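Maltose/maltodextrin-binding protein (Thermus thermophilus, PDB 2GH9) binds maltotriose, and probably related maltodextrins, in the periplasm, presumably for delivery to a membrane transporter. Local coordinates at residues Q72-T84 with V272-V284. Sequence-based numbering, arbitrary orientation. Where two conformers were deposited one is given.
Sequences QAGVLEPVGKYVT and VVNAYSKNKTQAV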
ATOM      1  N   GLN A  72     -20.005  -0.528   4.261  1.00 30.11           N
ATOM      2  CA  GLN A  72     -21.294  -0.749   3.578  1.00 30.81           C
ATOM      3  C   GLN A  72     -21.782  -2.188   3.611  1.00 30.92           C
ATOM      4  O   GLN A  72     -22.988  -2.410   3.586  1.00 31.16           O
ATOM      5  CB  GLN A  72     -21.220  -0.311   2.122  1.00 31.22           C
ATOM      6  CG  GLN A  72     -21.280   1.174   1.936  1.00 32.68           C
ATOM      7  CD  GLN A  72     -21.723   1.554   0.542  1.00 33.09           C
ATOM      8  OE1 GLN A  72     -21.477   0.816  -0.428  1.00 34.64           O
ATOM      9  NE2 GLN A  72     -22.383   2.711   0.425  1.00 33.36           N
ATOM     10  N   ALA A  73     -20.871  -3.169   3.639  1.00 30.59           N
ATOM     11  CA  ALA A  73     -21.258  -4.571   3.768  1.00 30.45           C
ATOM     12  C   ALA A  73     -21.622  -4.908   5.211  1.00 30.29           C
ATOM     13  O   ALA A  73     -21.977  -6.045   5.522  1.00 30.99           O
ATOM     14  CB  ALA A  73     -20.140  -5.495   3.277  1.00 30.47           C
ATOM     15  N   GLY A  74     -21.506  -3.929   6.090  1.00 30.15           N
ATOM     16  CA  GLY A  74     -21.886  -4.084   7.490  1.00 30.47           C
ATOM     17  C   GLY A  74     -20.915  -4.932   8.283  1.00 30.55           C
ATOM     18  O   GLY A  74     -21.216  -5.306   9.416  1.00 31.37           O
ATOM     19  N   VAL A  75     -19.728  -5.213   7.726  1.00 30.17           N
ATOM     20  CA  VAL A  75     -18.873  -6.260   8.306  1.00 28.97           C
ATOM     21  C   VAL A  75     -17.855  -5.764   9.306  1.00 28.61           C
ATOM     22  O   VAL A  75     -17.176  -6.583   9.935  1.00 28.34           O
ATOM     23  CB  VAL A  75     -18.164  -7.121   7.213  1.00 29.39           C
ATOM     24  CG1 VAL A  75     -19.216  -7.852   6.385  1.00 27.82           C
ATOM     25  CG2 VAL A  75     -17.193  -6.269   6.338  1.00 27.24           C
ATOM     26  N   LEU A  76     -17.754  -4.442   9.459  1.00 28.54           N
ATOM     27  CA  LEU A  76     -16.772  -3.814  10.359  1.00 28.51           C
ATOM     28  C   LEU A  76     -17.433  -3.379  11.660  1.00 28.59           C
ATOM     29  O   LEU A  76     -18.483  -2.745  11.647  1.00 29.02           O
ATOM     30  CB  LEU A  76     -16.127  -2.570   9.717  1.00 27.76           C
ATOM     31  CG  LEU A  76     -15.294  -2.733   8.431  1.00 26.68           C
ATOM     32  CD1 LEU A  76     -14.596  -1.419   8.067  1.00 24.94           C
ATOM     33  CD2 LEU A  76     -14.316  -3.877   8.524  1.00 23.83           C
ATOM     34  N   GLU A  77     -16.807  -3.726  12.779  1.00 29.32           N
ATOM     35  CA  GLU A  77     -17.223  -3.225  14.087  1.00 29.34           C
ATOM     36  C   GLU A  77     -16.719  -1.783  14.272  1.00 29.54           C
ATOM     37  O   GLU A  77     -15.504  -1.512  14.190  1.00 29.12           O
ATOM     38  CB  GLU A  77     -16.740  -4.170  15.207  1.00 29.73           C
ATOM     39  CG  GLU A  77     -17.020  -3.722  16.665  1.00 30.81           C
ATOM     40  CD  GLU A  77     -18.507  -3.725  17.071  1.00 32.18           C
ATOM     41  OE1 GLU A  77     -19.363  -4.177  16.293  1.00 33.14           O
ATOM     42  OE2 GLU A  77     -18.808  -3.284  18.198  1.00 33.17           O
ATOM     43  N   PRO A  78     -17.650  -0.830  14.502  1.00 29.18           N
ATOM     44  CA  PRO A  78     -17.232   0.504  14.956  1.00 28.99           C
ATOM     45  C   PRO A  78     -16.421   0.408  16.253  1.00 29.01           C
ATOM     46  O   PRO A  78     -16.844  -0.271  17.188  1.00 27.75           O
ATOM     47  CB  PRO A  78     -18.562   1.221  15.204  1.00 29.22           C
ATOM     48  CG  PRO A  78     -19.524   0.519  14.324  1.00 29.62           C
ATOM     49  CD  PRO A  78     -19.113  -0.921  14.373  1.00 29.55           C
ATOM     50  N   VAL A  79     -15.272   1.088  16.311  1.00 29.24           N
ATOM     51  CA  VAL A  79     -14.338   0.901  17.416  1.00 29.71           C
ATOM     52  C   VAL A  79     -14.172   2.123  18.338  1.00 30.00           C
ATOM     53  O   VAL A  79     -13.479   2.042  19.364  1.00 28.64           O
ATOM     54  CB  VAL A  79     -12.939   0.402  16.907  1.00 29.47           C
ATOM     55  CG1 VAL A  79     -13.092  -0.922  16.187  1.00 29.61           C
ATOM     56  CG2 VAL A  79     -12.260   1.437  15.990  1.00 29.42           C
ATOM     57  N   GLY A  80     -14.804   3.239  17.976  1.00 30.85           N
ATOM     58  CA  GLY A  80     -14.656   4.489  18.713  1.00 31.83           C
ATOM     59  C   GLY A  80     -15.061   4.375  20.170  1.00 32.49           C
ATOM     60  O   GLY A  80     -14.409   4.939  21.045  1.00 32.38           O
ATOM     61  N   LYS A  81     -16.128   3.625  20.431  1.00 33.42           N
ATOM     62  CA  LYS A  81     -16.626   3.438  21.797  1.00 34.27           C
ATOM     63  C   LYS A  81     -15.640   2.687  22.711  1.00 34.84           C
ATOM     64  O   LYS A  81     -15.757   2.792  23.938  1.00 35.47           O
ATOM     65  CB  LYS A  81     -17.989   2.723  21.789  1.00 34.72           C
ATOM     66  CG  LYS A  81     -17.943   1.240  21.409  1.00 35.95           C
ATOM     67  CD  LYS A  81     -19.336   0.590  21.369  1.00 36.25           C
ATOM     68  CE  LYS A  81     -19.474  -0.336  20.163  1.00 37.87           C
ATOM     69  NZ  LYS A  81     -20.754  -1.105  20.171  1.00 39.42           N
ATOM     70  N   TYR A  82     -14.677   1.945  22.132  1.00 34.35           N
ATOM     71  CA  TYR A  82     -13.713   1.143  22.925  1.00 33.99           C
ATOM     72  C   TYR A  82     -12.378   1.842  23.215  1.00 33.58           C
ATOM     73  O   TYR A  82     -11.505   1.262  23.861  1.00 33.17           O
ATOM     74  CB  TYR A  82     -13.368  -0.161  22.215  1.00 33.75           C
ATOM     75  CG  TYR A  82     -14.509  -1.028  21.744  1.00 33.67           C
ATOM     76  CD1 TYR A  82     -15.209  -1.845  22.633  1.00 34.62           C
ATOM     77  CD2 TYR A  82     -14.850  -1.086  20.398  1.00 33.76           C
ATOM     78  CE1 TYR A  82     -16.239  -2.668  22.195  1.00 33.91           C
ATOM     79  CE2 TYR A  82     -15.890  -1.893  19.946  1.00 31.86           C
ATOM     80  CZ  TYR A  82     -16.572  -2.691  20.857  1.00 33.81           C
ATOM     81  OH  TYR A  82     -17.577  -3.526  20.440  1.00 34.18           O
ATOM     82  N   VAL A  83     -12.219   3.065  22.722  1.00 33.73           N
ATOM     83  CA  VAL A  83     -10.948   3.768  22.748  1.00 34.52           C
ATOM     84  C   VAL A  83     -11.070   5.140  23.426  1.00 34.72           C
ATOM     85  O   VAL A  83     -12.130   5.754  23.444  1.00 35.11           O
ATOM     86  CB  VAL A  83     -10.360   3.929  21.305  1.00 34.09           C
ATOM     87  CG1 VAL A  83     -10.255   2.570  20.629  1.00 34.15           C
ATOM     88  CG2 VAL A  83     -11.223   4.866  20.468  1.00 34.48           C
ATOM     89  N   THR A  84      -9.958   5.601  23.982  1.00 35.72           N
ATOM     90  CA  THR A  84      -9.896   6.898  24.671  1.00 35.99           C
ATOM     91  C   THR A  84      -9.489   8.030  23.739  1.00 36.42           C
ATOM     92  O   THR A  84      -8.921   7.802  22.655  1.00 35.63           O
ATOM     93  CB  THR A  84      -8.881   6.860  25.787  1.00 35.76           C
ATOM     94  OG1 THR A  84      -7.576   6.846  25.215  1.00 35.96           O
ATOM     95  CG2 THR A  84      -9.089   5.627  26.641  1.00 35.69           C
ATOM     96  N   VAL A 272      -9.049  -4.121  12.023  1.00 22.39           N
ATOM     97  CA  VAL A 272     -10.515  -4.081  12.018  1.00 22.96           C
ATOM     98  C   VAL A 272     -11.063  -5.292  12.745  1.00 24.10           C
ATOM     99  O   VAL A 272     -10.487  -6.385  12.718  1.00 23.95           O
ATOM    100  CB  VAL A 272     -11.131  -3.983  10.589  1.00 22.68           C
ATOM    101  CG1 VAL A 272     -10.745  -2.636   9.928  1.00 20.10           C
ATOM    102  CG2 VAL A 272     -10.705  -5.188   9.736  1.00 22.68           C
ATOM    103  N   VAL A 273     -12.177  -5.080  13.430  1.00 25.01           N
ATOM    104  CA  VAL A 273     -12.833  -6.142  14.147  1.00 25.76           C
ATOM    105  C   VAL A 273     -14.089  -6.529  13.365  1.00 26.11           C
ATOM    106  O   VAL A 273     -14.767  -5.676  12.821  1.00 26.77           O
ATOM    107  CB  VAL A 273     -13.108  -5.713  15.628  1.00 26.52           C
ATOM    108  CG1 VAL A 273     -14.011  -6.736  16.346  1.00 24.91           C
ATOM    109  CG2 VAL A 273     -11.791  -5.578  16.370  1.00 26.67           C
ATOM    110  N   ASN A 274     -14.340  -7.829  13.278  1.00 27.19           N
ATOM    111  CA  ASN A 274     -15.518  -8.386  12.629  1.00 28.23           C
ATOM    112  C   ASN A 274     -16.782  -8.052  13.430  1.00 29.48           C
ATOM    113  O   ASN A 274     -16.904  -8.447  14.601  1.00 29.91           O
ATOM    114  CB  ASN A 274     -15.344  -9.901  12.528  1.00 27.81           C
ATOM    115  CG  ASN A 274     -16.407 -10.580  11.694  1.00 27.61           C
ATOM    116  OD1 ASN A 274     -17.417  -9.985  11.351  1.00 29.09           O
ATOM    117  ND2 ASN A 274     -16.160 -11.836  11.336  1.00 25.29           N
ATOM    118  N   ALA A 275     -17.719  -7.342  12.797  1.00 30.77           N
ATOM    119  CA  ALA A 275     -18.991  -6.984  13.436  1.00 31.68           C
ATOM    120  C   ALA A 275     -19.797  -8.223  13.868  1.00 32.82           C
ATOM    121  O   ALA A 275     -20.667  -8.135  14.737  1.00 33.72           O
ATOM    122  CB  ALA A 275     -19.821  -6.112  12.500  1.00 31.79           C
ATOM    123  N   TYR A 276     -19.484  -9.373  13.276  1.00 33.83           N
ATOM    124  CA  TYR A 276     -20.137 -10.643  13.593  1.00 34.37           C
ATOM    125  C   TYR A 276     -19.301 -11.544  14.493  1.00 35.16           C
ATOM    126  O   TYR A 276     -19.600 -12.742  14.641  1.00 35.73           O
ATOM    127  CB  TYR A 276     -20.447 -11.380  12.295  1.00 34.93           C
ATOM    128  CG  TYR A 276     -21.465 -10.670  11.466  1.00 35.13           C
ATOM    129  CD1 TYR A 276     -22.816 -10.904  11.651  1.00 35.90           C
ATOM    130  CD2 TYR A 276     -21.082  -9.743  10.512  1.00 35.80           C
ATOM    131  CE1 TYR A 276     -23.767 -10.238  10.895  1.00 35.76           C
ATOM    132  CE2 TYR A 276     -22.007  -9.082   9.750  1.00 35.45           C
ATOM    133  CZ  TYR A 276     -23.364  -9.332   9.941  1.00 36.71           C
ATOM    134  OH  TYR A 276     -24.297  -8.661   9.172  1.00 35.11           O
ATOM    135  N   SER A 277     -18.258 -10.993  15.102  1.00 35.39           N
ATOM    136  CA  SER A 277     -17.465 -11.775  16.037  1.00 35.99           C
ATOM    137  C   SER A 277     -18.328 -12.259  17.198  1.00 36.26           C
ATOM    138  O   SER A 277     -18.977 -11.465  17.849  1.00 36.53           O
ATOM    139  CB  SER A 277     -16.311 -10.956  16.597  1.00 35.54           C
ATOM    140  OG  SER A 277     -15.530 -11.753  17.465  1.00 36.76           O
ATOM    141  N   LYS A 278     -18.290 -13.563  17.465  1.00 37.25           N
ATOM    142  CA  LYS A 278     -18.832 -14.110  18.719  1.00 37.46           C
ATOM    143  C   LYS A 278     -17.945 -13.903  19.968  1.00 37.49           C
ATOM    144  O   LYS A 278     -18.226 -14.504  21.016  1.00 38.21           O
ATOM    145  CB  LYS A 278     -19.132 -15.603  18.562  1.00 38.22           C
ATOM    146  CG  LYS A 278     -20.071 -15.928  17.410  1.00 39.86           C
ATOM    147  CD  LYS A 278     -21.279 -14.981  17.389  1.00 42.25           C
ATOM    148  CE  LYS A 278     -22.335 -15.398  16.373  1.00 42.26           C
ATOM    149  NZ  LYS A 278     -23.409 -14.370  16.332  1.00 41.02           N
ATOM    150  N   ASN A 279     -16.905 -13.069  19.850  0.50 37.03           N
ATOM    151  CA  ASN A 279     -15.990 -12.766  20.953  0.50 36.48           C
ATOM    152  C   ASN A 279     -15.400 -11.352  20.801  0.50 36.07           C
ATOM    153  O   ASN A 279     -14.179 -11.169  20.898  0.50 35.83           O
ATOM    154  CB  ASN A 279     -14.855 -13.819  21.017  0.50 36.64           C
ATOM    155  CG  ASN A 279     -15.281 -15.130  21.691  0.50 36.46           C
ATOM    156  OD1 ASN A 279     -15.978 -15.126  22.709  0.50 36.33           O
ATOM    157  ND2 ASN A 279     -14.835 -16.258  21.134  0.50 35.04           N
ATOM    158  N   LYS A 280     -16.260 -10.356  20.567  1.00 35.53           N
ATOM    159  CA  LYS A 280     -15.800  -8.984  20.330  1.00 35.03           C
ATOM    160  C   LYS A 280     -14.954  -8.410  21.465  1.00 34.26           C
ATOM    161  O   LYS A 280     -13.972  -7.736  21.205  1.00 33.84           O
ATOM    162  CB  LYS A 280     -16.964  -8.034  20.066  1.00 35.02           C
ATOM    163  CG  LYS A 280     -17.614  -8.195  18.727  1.00 35.28           C
ATOM    164  CD  LYS A 280     -18.699  -7.176  18.527  1.00 34.87           C
ATOM    165  CE  LYS A 280     -19.456  -7.474  17.273  1.00 35.49           C
ATOM    166  NZ  LYS A 280     -20.584  -6.525  17.072  1.00 35.79           N
ATOM    167  N   THR A 281     -15.331  -8.676  22.710  1.00 33.57           N
ATOM    168  CA  THR A 281     -14.580  -8.150  23.842  1.00 33.41           C
ATOM    169  C   THR A 281     -13.093  -8.495  23.741  1.00 32.25           C
ATOM    170  O   THR A 281     -12.249  -7.613  23.843  1.00 31.33           O
ATOM    171  CB  THR A 281     -15.091  -8.704  25.200  1.00 33.92           C
ATOM    172  OG1 THR A 281     -16.420  -8.235  25.441  1.00 34.66           O
ATOM    173  CG2 THR A 281     -14.186  -8.236  26.335  1.00 33.62           C
ATOM    174  N   GLN A 282     -12.794  -9.780  23.581  1.00 31.65           N
ATOM    175  CA  GLN A 282     -11.398 -10.249  23.526  1.00 32.09           C
ATOM    176  C   GLN A 282     -10.696  -9.822  22.244  1.00 30.92           C
ATOM    177  O   GLN A 282      -9.545  -9.407  22.291  1.00 31.33           O
ATOM    178  CB  GLN A 282     -11.300 -11.772  23.682  1.00 32.83           C
ATOM    179  CG  GLN A 282     -10.990 -12.213  25.116  1.00 36.79           C
ATOM    180  CD  GLN A 282     -12.031 -11.732  26.091  1.00 40.74           C
ATOM    181  OE1 GLN A 282     -13.223 -11.982  25.900  1.00 45.78           O
ATOM    182  NE2 GLN A 282     -11.596 -11.030  27.142  1.00 43.10           N
ATOM    183  N   ALA A 283     -11.400  -9.934  21.121  1.00 29.94           N
ATOM    184  CA  ALA A 283     -10.931  -9.419  19.817  1.00 29.71           C
ATOM    185  C   ALA A 283     -10.541  -7.940  19.900  1.00 29.20           C
ATOM    186  O   ALA A 283      -9.471  -7.547  19.449  1.00 29.52           O
ATOM    187  CB  ALA A 283     -12.018  -9.616  18.755  1.00 28.85           C
ATOM    188  N   VAL A 284     -11.405  -7.114  20.486  1.00 28.47           N
ATOM    189  CA  VAL A 284     -11.092  -5.698  20.681  1.00 28.11           C
ATOM    190  C   VAL A 284      -9.892  -5.484  21.612  1.00 27.96           C
ATOM    191  O   VAL A 284      -8.996  -4.692  21.304  1.00 27.44           O
ATOM    192  CB  VAL A 284     -12.322  -4.890  21.184  1.00 28.56           C
ATOM    193  CG1 VAL A 284     -11.930  -3.466  21.537  1.00 28.49           C
ATOM    194  CG2 VAL A 284     -13.428  -4.890  20.143  1.00 27.35           C
TER
HETATM  195  O   HOH W   1     -23.929  -7.249   7.158  1.00 33.58           O
HETATM  196  O   HOH W   2     -13.396  -2.455  13.108  1.00 22.93           O
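Leu76 and Asn274 form a single antiparallel beta bridge, its two bonds made by the residues next to them, near the end of strand 265-273 in one lobe of this periplasmic-binding-protein fold. It illustrates how a connecting loop can be tied to a strand and the turn after it by few backbone bonds. Glu77 N gives Val273 O a nearly straight bond of 2.8 Å, and Ala275 N reaches Val75 O at 3.0 Å from above the carbonyl plane. On the buried side, Leu76 CD2 packs 3.8 Å from Val272 CB, with Met106 of strand 104-113 against the leucine and Val59 and Val62 of strand 58-63 against the valine. Glu77 belongs to this tight part: CG anti to the backbone N (chi1 176°) and a bend at chi2 carry its carboxylate to Lys280, whose extended chain crosses it at about a right angle and sets NZ 2.8 Å from OE1. Tyr82 OH donates to OE2 at 2.6 Å, and exposed Lys81 adds a longer salt bridge. Cut back to an alanine, this position is likely to leave both lysines without their shared counter-charge and the tyrosine hydroxyl without its acceptor. The solvent side is looser: exposed Tyr276 only grazes Gly74 O, and a water links its OH to Ala73 O. Farther along, Lys81 CG lies over one face of the Tyr82 ring and Val284 CG2 over the opposite face, a CH-pi contact 3.9 Å from the centroid.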